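Local structure of TRAP dicarboxylate ABC transporter, substrate-binding protein (Roseobacter denitrificans, 4OVQ) at residues H32-Y36 and N208-S214; L48-K52 and V254-E260; Y141-A145 and L268-R272; G222-S227 and V285-I290. The protein binds beta-D-glucuronate as the periplasmic solute-binding protein of a TRAP transport system, probably handing the sugar acid on to its membrane partners. All coordinates share one frame; numbering follows the deposited sequence.

Contact 1. Residues H32-Y36 and N208-S214. With BDP (beta-D-glucopyranuronic acid), chain C.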
loop_
_atom_site.group_PDB
_atom_site.type_symbol
_atom_site.label_atom_id
_atom_site.label_comp_id
_atom_site.label_asym_id
_atom_site.label_seq_id
_atom_site.Cartn_x
_atom_site.Cartn_y
_atom_site.Cartn_z
ATOM N N HIS A 32 -7.016 7.851 4.300
ATOM C CA HIS A 32 -8.172 7.759 3.404
ATOM C C HIS A 32 -9.383 8.581 3.842
ATOM O O HIS A 32 -9.463 9.030 4.983
ATOM C CB HIS A 32 -8.538 6.296 3.119
ATOM C CG HIS A 32 -7.501 5.607 2.300
ATOM N ND1 HIS A 32 -7.355 5.850 0.951
ATOM C CD2 HIS A 32 -6.517 4.736 2.640
ATOM C CE1 HIS A 32 -6.330 5.155 0.492
ATOM N NE2 HIS A 32 -5.807 4.465 1.491
ATOM N N VAL A 33 -10.308 8.733 2.911
ATOM C CA VAL A 33 -11.508 9.542 3.146
ATOM C C VAL A 33 -12.662 8.730 3.679
ATOM O O VAL A 33 -12.524 7.526 3.913
ATOM C CB VAL A 33 -11.945 10.206 1.864
ATOM C CG1 VAL A 33 -10.830 11.097 1.342
ATOM C CG2 VAL A 33 -12.309 9.152 0.857
ATOM N N ASP A 34 -13.808 9.381 3.827
ATOM C CA ASP A 34 -14.951 8.718 4.387
ATOM C C ASP A 34 -15.439 7.573 3.524
ATOM O O ASP A 34 -15.478 7.661 2.292
ATOM C CB ASP A 34 -16.127 9.689 4.590
ATOM C CG ASP A 34 -15.870 10.728 5.672
ATOM O OD1 ASP A 34 -14.931 10.571 6.479
ATOM O OD2 ASP A 34 -16.636 11.723 5.709
ATOM N N GLY A 35 -15.852 6.503 4.192
ATOM C CA GLY A 35 -16.434 5.374 3.507
ATOM C C GLY A 35 -15.471 4.454 2.822
ATOM O O GLY A 35 -15.871 3.379 2.332
ATOM N N TYR A 36 -14.185 4.867 2.754
ATOM C CA TYR A 36 -13.164 4.029 2.171
ATOM C C TYR A 36 -13.025 2.797 3.045
ATOM O O TYR A 36 -13.159 2.902 4.276
ATOM C CB TYR A 36 -11.834 4.785 2.112
ATOM C CG TYR A 36 -10.842 4.264 1.115
ATOM C CD1 TYR A 36 -10.927 4.621 -0.231
ATOM C CD2 TYR A 36 -9.784 3.446 1.518
ATOM C CE1 TYR A 36 -9.994 4.141 -1.139
ATOM C CE2 TYR A 36 -8.846 2.974 0.625
ATOM C CZ TYR A 36 -8.955 3.328 -0.709
ATOM O OH TYR A 36 -8.029 2.886 -1.609
ATOM N N ASN A 208 -4.601 1.706 -7.123
ATOM C CA ASN A 208 -5.749 0.802 -7.251
ATOM C C ASN A 208 -7.023 1.583 -7.638
ATOM O O ASN A 208 -7.051 2.813 -7.636
ATOM C CB ASN A 208 -5.937 0.048 -5.943
ATOM C CG ASN A 208 -6.014 0.969 -4.733
ATOM O OD1 ASN A 208 -6.724 1.962 -4.725
ATOM N ND2 ASN A 208 -5.256 0.627 -3.675
ATOM N N TRP A 209 -8.097 0.864 -7.981
ATOM C CA TRP A 209 -9.334 1.540 -8.375
ATOM C C TRP A 209 -9.907 2.465 -7.317
ATOM O O TRP A 209 -10.297 3.588 -7.618
ATOM C CB TRP A 209 -10.438 0.560 -8.787
ATOM C CG TRP A 209 -10.216 -0.135 -10.073
ATOM C CD1 TRP A 209 -9.834 -1.425 -10.234
ATOM C CD2 TRP A 209 -10.396 0.403 -11.392
ATOM N NE1 TRP A 209 -9.755 -1.737 -11.570
ATOM C CE2 TRP A 209 -10.100 -0.632 -12.304
ATOM C CE3 TRP A 209 -10.764 1.658 -11.891
ATOM C CZ2 TRP A 209 -10.172 -0.452 -13.697
ATOM C CZ3 TRP A 209 -10.828 1.835 -13.276
ATOM C CH2 TRP A 209 -10.537 0.777 -14.156
ATOM N N PRO A 210 -9.995 2.010 -6.055
ATOM C CA PRO A 210 -10.607 2.882 -5.049
ATOM C C PRO A 210 -9.871 4.212 -4.771
ATOM O O PRO A 210 -10.498 5.231 -4.481
ATOM C CB PRO A 210 -10.672 1.984 -3.807
ATOM C CG PRO A 210 -10.703 0.591 -4.363
ATOM C CD PRO A 210 -9.768 0.656 -5.537
ATOM N N SER A 211 -8.546 4.196 -4.850
ATOM C CA SER A 211 -7.765 5.424 -4.664
ATOM C C SER A 211 -7.912 6.339 -5.872
ATOM O O SER A 211 -8.042 7.538 -5.730
ATOM C CB SER A 211 -6.284 5.111 -4.473
ATOM O OG SER A 211 -5.992 4.625 -3.174
ATOM N N TYR A 212 -7.886 5.752 -7.060
ATOM C CA TYR A 212 -8.031 6.509 -8.308
ATOM C C TYR A 212 -9.351 7.259 -8.268
ATOM O O TYR A 212 -9.444 8.427 -8.630
ATOM C CB TYR A 212 -8.017 5.537 -9.470
ATOM C CG TYR A 212 -8.260 6.076 -10.864
ATOM C CD1 TYR A 212 -7.480 7.108 -11.383
ATOM C CD2 TYR A 212 -9.221 5.495 -11.706
ATOM C CE1 TYR A 212 -7.675 7.555 -12.667
ATOM C CE2 TYR A 212 -9.428 5.970 -12.987
ATOM C CZ TYR A 212 -8.653 6.992 -13.454
ATOM O OH TYR A 212 -8.864 7.425 -14.736
ATOM N N GLU A 213 -10.372 6.579 -7.759
ATOM C CA GLU A 213 -11.684 7.170 -7.669
ATOM C C GLU A 213 -11.795 8.176 -6.513
ATOM O O GLU A 213 -12.146 9.327 -6.737
ATOM C CB GLU A 213 -12.720 6.039 -7.591
ATOM C CG GLU A 213 -14.145 6.486 -7.553
ATOM C CD GLU A 213 -14.664 6.533 -6.142
ATOM O OE1 GLU A 213 -14.655 5.485 -5.449
ATOM O OE2 GLU A 213 -15.028 7.628 -5.709
ATOM N N SER A 214 -11.434 7.785 -5.283
ATOM C CA SER A 214 -11.689 8.606 -4.077
ATOM C C SER A 214 -10.959 9.950 -3.985
ATOM O O SER A 214 -11.446 10.884 -3.357
ATOM C CB SER A 214 -11.457 7.795 -2.790
ATOM O OG SER A 214 -10.080 7.538 -2.567
HETATM C C1 BDP C . -2.852 3.860 -1.735
HETATM C C2 BDP C . -2.501 3.438 -0.332
HETATM C C3 BDP C . -2.175 4.656 0.416
HETATM C C4 BDP C . -1.030 5.367 -0.225
HETATM C C5 BDP C . -1.358 5.703 -1.661
HETATM C C6 BDP C . -0.199 6.393 -2.399
HETATM O O2 BDP C . -3.726 2.844 0.218
HETATM O O3 BDP C . -1.683 4.176 1.723
HETATM O O4 BDP C . -0.718 6.610 0.535
HETATM O O5 BDP C . -1.727 4.540 -2.388
HETATM O O6A BDP C . 0.545 7.193 -1.759
HETATM O O1 BDP C . -3.165 2.782 -2.569
HETATM O O6B BDP C . -0.194 6.205 -3.640
HETATM O O HOH W 1 -8.947 7.937 0.119
HETATM O O HOH W 2 -5.881 1.566 -0.808
#
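The ring of Y36 reaches the first turn of helix 209-214 edge-on, with the backbone N of S211 at that edge and in its plane. P210 crosses it at about a right angle, its CB 3.5 Å from Y36 CE1; a proline suits this first turn, where it supplies an apolar surface and its missing N-H costs no helical bond. With CG anti to the backbone N (chi1 -159°), Y36 also lies against H32. Its CE2 sits over the centre of the imidazole, while H32 ND1 hangs over the rim of the phenol ring. Packed on this face, the imidazole turns its edge to the sugar, and H32 NE2 donates to O2 of the glucuronate over 2.9 Å. At the other nitrogen, a water 2.8 Å from H32 ND1 also binds V33 N and S214 OG, spanning the two segments.

N208 is the N-cap: its OD1 accepts from S211 N at 2.9 Å, almost in line with the C=O, and its ND2 is bound to A143 O. S211 OG lies 3.1 Å from Y36 OH and 3.2 Å from N208 OD1, its proton unassigned, with N207 OD1 a further, weak partner. A second water joins Y36 OH, at 2.6 Å, to N208 ND2 and sugar O2. E234, N207, R167, R146 and Q70 add further bonds to the ligand. Y36 therefore works as a second-shell residue: with the water at ND1 it probably helps to fix the rotation of H32, and its hydroxyl holds a water that also meets glucuronate O2.

Contact 2. Residues L48-K52 and V254-E260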
loop_
_atom_site.group_PDB
_atom_site.type_symbol
_atom_site.label_atom_id
_atom_site.label_comp_id
_atom_site.label_asym_id
_atom_site.label_seq_id
_atom_site.Cartn_x
_atom_site.Cartn_y
_atom_site.Cartn_z
ATOM N N LEU A 48 -13.628 -2.426 18.181
ATOM C CA LEU A 48 -13.340 -3.765 18.710
ATOM C C LEU A 48 -12.267 -3.743 19.796
ATOM O O LEU A 48 -12.340 -4.531 20.739
ATOM C CB LEU A 48 -12.910 -4.711 17.606
ATOM C CG LEU A 48 -14.031 -5.143 16.667
ATOM C CD1 LEU A 48 -13.500 -5.918 15.492
ATOM C CD2 LEU A 48 -15.136 -5.925 17.451
ATOM N N LEU A 49 -11.285 -2.850 19.693
ATOM C CA LEU A 49 -10.312 -2.656 20.764
ATOM C C LEU A 49 -11.013 -2.290 22.074
ATOM O O LEU A 49 -10.781 -2.907 23.112
ATOM C CB LEU A 49 -9.317 -1.555 20.373
ATOM C CG LEU A 49 -8.342 -1.160 21.463
ATOM C CD1 LEU A 49 -7.318 -2.311 21.647
ATOM C CD2 LEU A 49 -7.661 0.128 21.077
ATOM N N ALA A 50 -11.920 -1.311 22.017
ATOM C CA ALA A 50 -12.632 -0.891 23.225
ATOM C C ALA A 50 -13.532 -1.989 23.766
ATOM O O ALA A 50 -13.640 -2.174 24.971
ATOM C CB ALA A 50 -13.416 0.392 22.963
ATOM N N VAL A 51 -14.195 -2.733 22.882
ATOM C CA VAL A 51 -15.020 -3.857 23.323
ATOM C C VAL A 51 -14.199 -4.969 23.986
ATOM O O VAL A 51 -14.492 -5.372 25.119
ATOM C CB VAL A 51 -15.862 -4.430 22.153
ATOM C CG1 VAL A 51 -16.538 -5.761 22.567
ATOM C CG2 VAL A 51 -16.893 -3.370 21.697
ATOM N N LYS A 52 -13.141 -5.408 23.326
ATOM C CA LYS A 52 -12.434 -6.611 23.779
ATOM C C LYS A 52 -11.552 -6.340 24.999
ATOM O O LYS A 52 -11.214 -7.270 25.738
ATOM C CB LYS A 52 -11.608 -7.221 22.651
ATOM C CG LYS A 52 -12.393 -7.750 21.482
ATOM C CD LYS A 52 -11.472 -8.309 20.425
ATOM C CE LYS A 52 -12.163 -8.586 19.138
ATOM N NZ LYS A 52 -13.206 -9.639 19.204
ATOM N N VAL A 254 -5.897 -7.108 21.437
ATOM C CA VAL A 254 -5.477 -6.179 20.385
ATOM C C VAL A 254 -5.316 -6.924 19.058
ATOM O O VAL A 254 -5.801 -6.483 18.046
ATOM C CB VAL A 254 -4.157 -5.466 20.775
ATOM C CG1 VAL A 254 -3.608 -4.650 19.615
ATOM C CG2 VAL A 254 -4.429 -4.581 21.937
ATOM N N LEU A 255 -4.672 -8.087 19.094
ATOM C CA LEU A 255 -4.491 -8.906 17.883
ATOM C C LEU A 255 -5.814 -9.386 17.291
ATOM O O LEU A 255 -6.015 -9.338 16.075
ATOM C CB LEU A 255 -3.595 -10.116 18.193
ATOM C CG LEU A 255 -2.095 -9.781 18.311
ATOM C CD1 LEU A 255 -1.345 -10.921 18.965
ATOM C CD2 LEU A 255 -1.508 -9.490 16.924
ATOM N N GLU A 256 -6.718 -9.845 18.161
ATOM C CA GLU A 256 -8.034 -10.309 17.734
ATOM C C GLU A 256 -8.842 -9.142 17.096
ATOM O O GLU A 256 -9.439 -9.264 16.019
ATOM C CB GLU A 256 -8.781 -10.917 18.916
ATOM C CG GLU A 256 -10.067 -11.557 18.553
ATOM C CD GLU A 256 -10.754 -12.200 19.770
ATOM O OE1 GLU A 256 -10.111 -12.998 20.505
ATOM O OE2 GLU A 256 -11.935 -11.916 20.031
ATOM N N ALA A 257 -8.800 -7.963 17.724
ATOM C CA ALA A 257 -9.452 -6.794 17.147
ATOM C C ALA A 257 -8.891 -6.488 15.770
ATOM O O ALA A 257 -9.618 -6.230 14.846
ATOM C CB ALA A 257 -9.294 -5.577 18.055
ATOM N N ALA A 258 -7.568 -6.495 15.658
ATOM C CA ALA A 258 -6.911 -6.202 14.397
ATOM C C ALA A 258 -7.244 -7.215 13.337
ATOM O O ALA A 258 -7.565 -6.874 12.217
ATOM C CB ALA A 258 -5.403 -6.184 14.587
ATOM N N GLN A 259 -7.161 -8.486 13.698
ATOM C CA GLN A 259 -7.461 -9.544 12.742
ATOM C C GLN A 259 -8.914 -9.484 12.231
ATOM O O GLN A 259 -9.167 -9.643 11.046
ATOM C CB GLN A 259 -7.132 -10.912 13.343
ATOM C CG GLN A 259 -5.641 -11.149 13.579
ATOM C CD GLN A 259 -5.344 -12.376 14.422
ATOM O OE1 GLN A 259 -6.250 -13.053 14.907
ATOM N NE2 GLN A 259 -4.072 -12.672 14.591
ATOM N N GLU A 260 -9.855 -9.242 13.133
ATOM C CA GLU A 260 -11.254 -9.151 12.775
ATOM C C GLU A 260 -11.543 -7.892 11.929
ATOM O O GLU A 260 -12.295 -7.939 10.962
ATOM C CB GLU A 260 -12.103 -9.248 14.035
ATOM C CG GLU A 260 -12.043 -10.646 14.642
ATOM C CD GLU A 260 -12.821 -10.788 15.943
ATOM O OE1 GLU A 260 -13.352 -9.784 16.429
ATOM O OE2 GLU A 260 -12.906 -11.926 16.464
#
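K52 and the pair E256 and E260 form a salt-bridge network across two helices packed in a largely antiparallel sense, 143° between their directions, with the segment axes 8.8 Å apart at their closest. K52 NZ is 2.7 Å from E256 OE2, which it meets on the anti side of the carboxylate, and 2.8 Å from E260 OE1, which it approaches from above the carboxylate plane. The two glutamates stand one helical turn apart, so both extended chains can bring an oxygen to one ammonium group. The lysine chain runs straight as far as CE and bends only at its last torsion (chi4 -64°), which sets NZ between them. With an alanine in place of K52, both carboxylates would probably be left without the positive charge they share, and A257 N without the CE that packs on it.

Beneath this polar rim the helices touch through small and branched residues. A257 has only a methyl to offer, and that allows close approach: its CB is 3.7 Å from L48 CB. L48 also sends CD1 to within 3.9 Å of E260 CB, crossing that chain at about a right angle. Deeper in, L49 CD1 and V254 CG2 meet at 3.7 Å, the two side chains lying side by side and pointing the same way. Both rest on W26 of strand 25-29, so helix 37-52 and the long helix 248-282 share an apolar floor with the sheet. L48 and K52 are themselves a turn apart, tied by K52 N donating to L48 O at 2.8 Å.

Contact 3. Residues Y141-A145 and L268-R272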
loop_
_atom_site.group_PDB
_atom_site.type_symbol
_atom_site.label_atom_id
_atom_site.label_comp_id
_atom_site.label_asym_id
_atom_site.label_seq_id
_atom_site.Cartn_x
_atom_site.Cartn_y
_atom_site.Cartn_z
ATOM N N TYR A 141 -4.165 -5.738 5.476
ATOM C CA TYR A 141 -5.267 -5.216 4.685
ATOM C C TYR A 141 -4.986 -5.361 3.196
ATOM O O TYR A 141 -3.818 -5.330 2.767
ATOM C CB TYR A 141 -5.420 -3.716 4.958
ATOM C CG TYR A 141 -6.204 -3.271 6.169
ATOM C CD1 TYR A 141 -6.737 -4.158 7.102
ATOM C CD2 TYR A 141 -6.434 -1.910 6.349
ATOM C CE1 TYR A 141 -7.464 -3.681 8.196
ATOM C CE2 TYR A 141 -7.150 -1.431 7.416
ATOM C CZ TYR A 141 -7.666 -2.305 8.326
ATOM O OH TYR A 141 -8.388 -1.794 9.389
ATOM N N ASP A 142 -6.045 -5.499 2.397
ATOM C CA ASP A 142 -5.984 -5.535 0.932
ATOM C C ASP A 142 -5.930 -4.118 0.384
ATOM O O ASP A 142 -6.657 -3.221 0.850
ATOM C CB ASP A 142 -7.282 -6.212 0.443
ATOM C CG ASP A 142 -7.192 -6.759 -0.971
ATOM O OD1 ASP A 142 -6.305 -6.383 -1.762
ATOM O OD2 ASP A 142 -8.050 -7.614 -1.300
ATOM N N ALA A 143 -5.067 -3.891 -0.609
ATOM C CA ALA A 143 -5.075 -2.647 -1.394
ATOM C C ALA A 143 -5.016 -2.957 -2.874
ATOM O O ALA A 143 -4.653 -2.099 -3.686
ATOM C CB ALA A 143 -3.922 -1.719 -1.003
ATOM N N GLY A 144 -5.411 -4.179 -3.232
ATOM C CA GLY A 144 -5.486 -4.563 -4.617
ATOM C C GLY A 144 -4.195 -4.440 -5.389
ATOM O O GLY A 144 -3.108 -4.506 -4.835
ATOM N N ALA A 145 -4.348 -4.385 -6.713
ATOM C CA ALA A 145 -3.235 -4.094 -7.609
ATOM C C ALA A 145 -3.261 -2.635 -8.062
ATOM O O ALA A 145 -4.327 -2.069 -8.322
ATOM C CB ALA A 145 -3.278 -4.987 -8.821
ATOM N N LEU A 268 -15.067 -5.431 2.691
ATOM C CA LEU A 268 -15.384 -4.085 2.196
ATOM C C LEU A 268 -14.596 -3.805 0.917
ATOM O O LEU A 268 -15.107 -3.226 -0.038
ATOM C CB LEU A 268 -15.077 -2.998 3.235
ATOM C CG LEU A 268 -15.880 -3.027 4.531
ATOM C CD1 LEU A 268 -15.398 -1.925 5.483
ATOM C CD2 LEU A 268 -17.367 -2.877 4.204
ATOM N N TRP A 269 -13.325 -4.194 0.925
ATOM C CA TRP A 269 -12.424 -3.896 -0.190
ATOM C C TRP A 269 -12.928 -4.475 -1.510
ATOM O O TRP A 269 -12.970 -3.777 -2.528
ATOM C CB TRP A 269 -11.003 -4.418 0.092
ATOM C CG TRP A 269 -10.109 -4.035 -1.041
ATOM C CD1 TRP A 269 -9.701 -4.829 -2.079
ATOM C CD2 TRP A 269 -9.572 -2.735 -1.289
ATOM N NE1 TRP A 269 -8.934 -4.090 -2.964
ATOM C CE2 TRP A 269 -8.858 -2.802 -2.502
ATOM C CE3 TRP A 269 -9.655 -1.521 -0.621
ATOM C CZ2 TRP A 269 -8.198 -1.690 -3.050
ATOM C CZ3 TRP A 269 -9.023 -0.423 -1.165
ATOM C CH2 TRP A 269 -8.283 -0.526 -2.371
ATOM N N ASN A 270 -13.321 -5.740 -1.515
ATOM C CA ASN A 270 -13.714 -6.355 -2.776
ATOM C C ASN A 270 -14.967 -5.718 -3.380
ATOM O O ASN A 270 -15.043 -5.515 -4.593
ATOM C CB ASN A 270 -13.851 -7.877 -2.625
ATOM C CG ASN A 270 -12.490 -8.584 -2.587
ATOM O OD1 ASN A 270 -12.219 -9.401 -1.702
ATOM N ND2 ASN A 270 -11.631 -8.271 -3.555
ATOM N N LYS A 271 -15.922 -5.338 -2.543
ATOM C CA LYS A 271 -17.088 -4.607 -3.045
ATOM C C LYS A 271 -16.702 -3.206 -3.558
ATOM O O LYS A 271 -17.328 -2.657 -4.462
ATOM C CB LYS A 271 -18.145 -4.505 -1.945
ATOM C CG LYS A 271 -18.845 -5.836 -1.674
ATOM C CD LYS A 271 -20.121 -5.626 -0.895
ATOM C CE LYS A 271 -19.830 -5.445 0.582
ATOM N NZ LYS A 271 -20.972 -4.790 1.285
ATOM N N ARG A 272 -15.646 -2.625 -2.999
ATOM C CA ARG A 272 -15.340 -1.232 -3.302
ATOM C C ARG A 272 -14.607 -1.117 -4.610
ATOM O O ARG A 272 -14.777 -0.127 -5.326
ATOM C CB ARG A 272 -14.489 -0.601 -2.206
ATOM C CG ARG A 272 -14.095 0.831 -2.489
ATOM C CD ARG A 272 -15.308 1.637 -2.867
ATOM N NE ARG A 272 -14.972 3.033 -3.048
ATOM C CZ ARG A 272 -14.986 3.946 -2.085
ATOM N NH1 ARG A 272 -14.667 5.202 -2.380
ATOM N NH2 ARG A 272 -15.371 3.623 -0.859
HETATM O O HOH W 3 -9.017 -8.293 -3.556
HETATM O O HOH W 4 -10.161 -8.619 -0.146
#
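W269 leaves helix 248-282 with CG anti to its backbone N (chi1 -177°), which carries the indole flat against the bend D142-G144. Its CB starts 4.1 Å from D142 CB. Next outward, CG and CD1 lie beneath D142, whose CB makes a CH-pi contact over the five-membered ring, and W269 CD1 comes 3.3 Å from D142 OD2. NE1 passes 3.5 Å from G144 N and has a weak bond to E273 OE1. On the same face D142 O stands above the rim near CD2 and CE3. W269 CZ2 is 3.4 Å from A143 C, and at the tip CH2 has A143 CA at 4.0 Å, a second CH-pi contact over the six-membered ring.

The bend is held by an Asx turn, D142 OD1 accepting from G144 N at 2.8 Å. Glycine fits the third place because of its positive phi, and because a CB there would crowd W269 NE1. D142 OD2 is linked through a water, 2.5 Å away, to N270 ND2.

The direct contact is thus van der Waals and CH-pi, with polar links left to water. A broad ring suits it, since one face supports a backbone whose A143 O binds N208 of the glucuronate site.

Contact 4. Residues G222-S227 and V285-I290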
loop_
_atom_site.group_PDB
_atom_site.type_symbol
_atom_site.label_atom_id
_atom_site.label_comp_id
_atom_site.label_asym_id
_atom_site.label_seq_id
_atom_site.Cartn_x
_atom_site.Cartn_y
_atom_site.Cartn_z
ATOM N N GLY A 222 -7.882 10.757 -17.110
ATOM C CA GLY A 222 -8.949 9.838 -17.485
ATOM C C GLY A 222 -8.650 8.604 -18.316
ATOM O O GLY A 222 -9.597 7.970 -18.824
ATOM N N PHE A 223 -7.380 8.262 -18.495
ATOM C CA PHE A 223 -7.012 6.960 -19.068
ATOM C C PHE A 223 -6.467 6.071 -17.951
ATOM O O PHE A 223 -5.508 6.446 -17.276
ATOM C CB PHE A 223 -5.939 7.097 -20.158
ATOM C CG PHE A 223 -6.399 7.831 -21.384
ATOM C CD1 PHE A 223 -7.154 7.186 -22.345
ATOM C CD2 PHE A 223 -6.064 9.152 -21.576
ATOM C CE1 PHE A 223 -7.575 7.857 -23.471
ATOM C CE2 PHE A 223 -6.478 9.826 -22.699
ATOM C CZ PHE A 223 -7.237 9.177 -23.641
ATOM N N TYR A 224 -7.058 4.897 -17.757
ATOM C CA TYR A 224 -6.583 3.948 -16.747
ATOM C C TYR A 224 -6.190 2.669 -17.475
ATOM O O TYR A 224 -6.996 2.067 -18.208
ATOM C CB TYR A 224 -7.672 3.683 -15.715
ATOM C CG TYR A 224 -7.265 2.928 -14.454
ATOM C CD1 TYR A 224 -7.322 1.541 -14.408
ATOM C CD2 TYR A 224 -6.896 3.608 -13.294
ATOM C CE1 TYR A 224 -6.984 0.843 -13.244
ATOM C CE2 TYR A 224 -6.554 2.934 -12.130
ATOM C CZ TYR A 224 -6.593 1.546 -12.112
ATOM O OH TYR A 224 -6.280 0.863 -10.957
ATOM N N SER A 225 -4.941 2.271 -17.300
ATOM C CA SER A 225 -4.363 1.137 -18.010
ATOM C C SER A 225 -3.954 0.069 -17.016
ATOM O O SER A 225 -3.108 0.314 -16.159
ATOM C CB SER A 225 -3.134 1.577 -18.827
ATOM O OG SER A 225 -3.461 2.525 -19.828
ATOM N N LEU A 226 -4.535 -1.124 -17.160
ATOM C CA LEU A 226 -4.410 -2.209 -16.192
ATOM C C LEU A 226 -3.089 -2.962 -16.246
ATOM O O LEU A 226 -3.037 -4.166 -16.528
ATOM C CB LEU A 226 -5.581 -3.193 -16.331
ATOM C CG LEU A 226 -6.914 -2.583 -15.886
ATOM C CD1 LEU A 226 -8.110 -3.237 -16.546
ATOM C CD2 LEU A 226 -7.069 -2.661 -14.373
ATOM N N SER A 227 -2.018 -2.241 -15.929
ATOM C CA SER A 227 -0.683 -2.810 -15.836
ATOM C C SER A 227 -0.561 -3.722 -14.636
ATOM O O SER A 227 0.180 -4.685 -14.659
ATOM C CB SER A 227 0.338 -1.673 -15.716
ATOM O OG SER A 227 -0.096 -0.736 -14.735
ATOM N N VAL A 285 -14.180 7.539 -17.869
ATOM C CA VAL A 285 -12.820 7.032 -17.913
ATOM C C VAL A 285 -12.691 5.988 -18.998
ATOM O O VAL A 285 -13.553 5.112 -19.164
ATOM C CB VAL A 285 -12.357 6.424 -16.566
ATOM C CG1 VAL A 285 -11.024 5.690 -16.747
ATOM C CG2 VAL A 285 -12.258 7.520 -15.523
ATOM N N VAL A 286 -11.609 6.103 -19.752
ATOM C CA VAL A 286 -11.289 5.150 -20.796
ATOM C C VAL A 286 -10.320 4.110 -20.270
ATOM O O VAL A 286 -9.160 4.419 -19.983
ATOM C CB VAL A 286 -10.653 5.849 -22.006
ATOM C CG1 VAL A 286 -10.185 4.811 -23.015
ATOM C CG2 VAL A 286 -11.637 6.823 -22.634
ATOM N N VAL A 287 -10.802 2.874 -20.150
ATOM C CA VAL A 287 -10.016 1.798 -19.566
ATOM C C VAL A 287 -9.442 0.903 -20.651
ATOM O O VAL A 287 -10.116 0.593 -21.644
ATOM C CB VAL A 287 -10.882 0.929 -18.623
ATOM C CG1 VAL A 287 -10.043 -0.115 -17.925
ATOM C CG2 VAL A 287 -11.599 1.791 -17.611
ATOM N N ASN A 288 -8.195 0.497 -20.467
ATOM C CA ASN A 288 -7.611 -0.543 -21.301
ATOM C C ASN A 288 -6.863 -1.611 -20.488
ATOM O O ASN A 288 -6.269 -1.336 -19.442
ATOM C CB ASN A 288 -6.696 0.061 -22.372
ATOM C CG ASN A 288 -5.438 0.648 -21.795
ATOM O OD1 ASN A 288 -5.474 1.710 -21.184
ATOM N ND2 ASN A 288 -4.312 -0.032 -21.996
ATOM N N GLU A 289 -6.959 -2.852 -20.960
ATOM C CA GLU A 289 -6.130 -3.941 -20.479
ATOM C C GLU A 289 -4.761 -3.839 -21.139
ATOM O O GLU A 289 -4.615 -3.199 -22.174
ATOM C CB GLU A 289 -6.763 -5.300 -20.832
ATOM C CG GLU A 289 -8.170 -5.518 -20.284
ATOM C CD GLU A 289 -8.175 -6.029 -18.867
ATOM O OE1 GLU A 289 -7.078 -6.211 -18.305
ATOM O OE2 GLU A 289 -9.275 -6.262 -18.316
ATOM N N ILE A 290 -3.763 -4.461 -20.519
ATOM C CA ILE A 290 -2.436 -4.610 -21.127
ATOM C C ILE A 290 -2.232 -6.088 -21.498
ATOM O O ILE A 290 -1.891 -6.916 -20.641
ATOM C CB ILE A 290 -1.292 -4.149 -20.185
ATOM C CG1 ILE A 290 -1.392 -2.637 -19.929
ATOM C CG2 ILE A 290 0.070 -4.519 -20.788
ATOM C CD1 ILE A 290 -0.124 -1.974 -19.358
HETATM O O HOH W 5 -4.291 -5.820 -18.200
#
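The F223 ring lies alongside V286, pointing the same way, with CD1 3.8 Å from V286 CB in an oblique approach. The ring of Y224, on the other face of the sheet, is stacked with W209; it also meets Y212 at about 40° and has L226 CD2 at its edge. Its hydroxyl binds N207 O. The third flat group, the N288 amide, turns its end toward S225 on the neighbouring strand. N288 OD1 accepts from S225 OG at 2.6 Å, in the carbonyl plane and on a lone pair, while ND2 donates to I155 O and, from well above the carbonyl plane, to E289 O. With an alanine in place of N288, S225 OG would probably lose its acceptor and I155 O its amide donor.

Between these groups runs a parallel ladder. V286 N donates to G222 O, Y224 N to V286 O, N288 N to Y224 O and L226 N to N288 O, all at 2.9 to 3.1 Å. At its end L226, the last donor, also centres an inverse gamma turn, and a water joins L226 O to I290 N and E289 OE1.

Beta-branched V286 and V287 suit the strand; V285, just before it, packs on V280 of helix 248-282, and V287 on R277 of the same helix and on W209. Strand 286-289 is outermost in the sheet, and strand 223-230 lies between it and antiparallel strand 146-150.

In the fold
Contacts 1 and 3 are buried, closer to the chain's centre than the other two, with their own centres about 10 Å apart, and they touch: E213 forms a salt bridge with R272, and P210 packs on W269. Both combine an aromatic face with bound water, but only contact 1's water reaches the glucuronate. Contact 2, partly buried and away from the sites, relies instead on charges over an apolar floor. It shares helix 248-282 with contact 3, and strand 286-289 of contact 4 follows that helix. Contact 4 is mainly a backbone ladder, its centre about 38 Å from that of contact 2, on the opposite side of the chain's centre, yet it touches contact 1 through aromatic side chains.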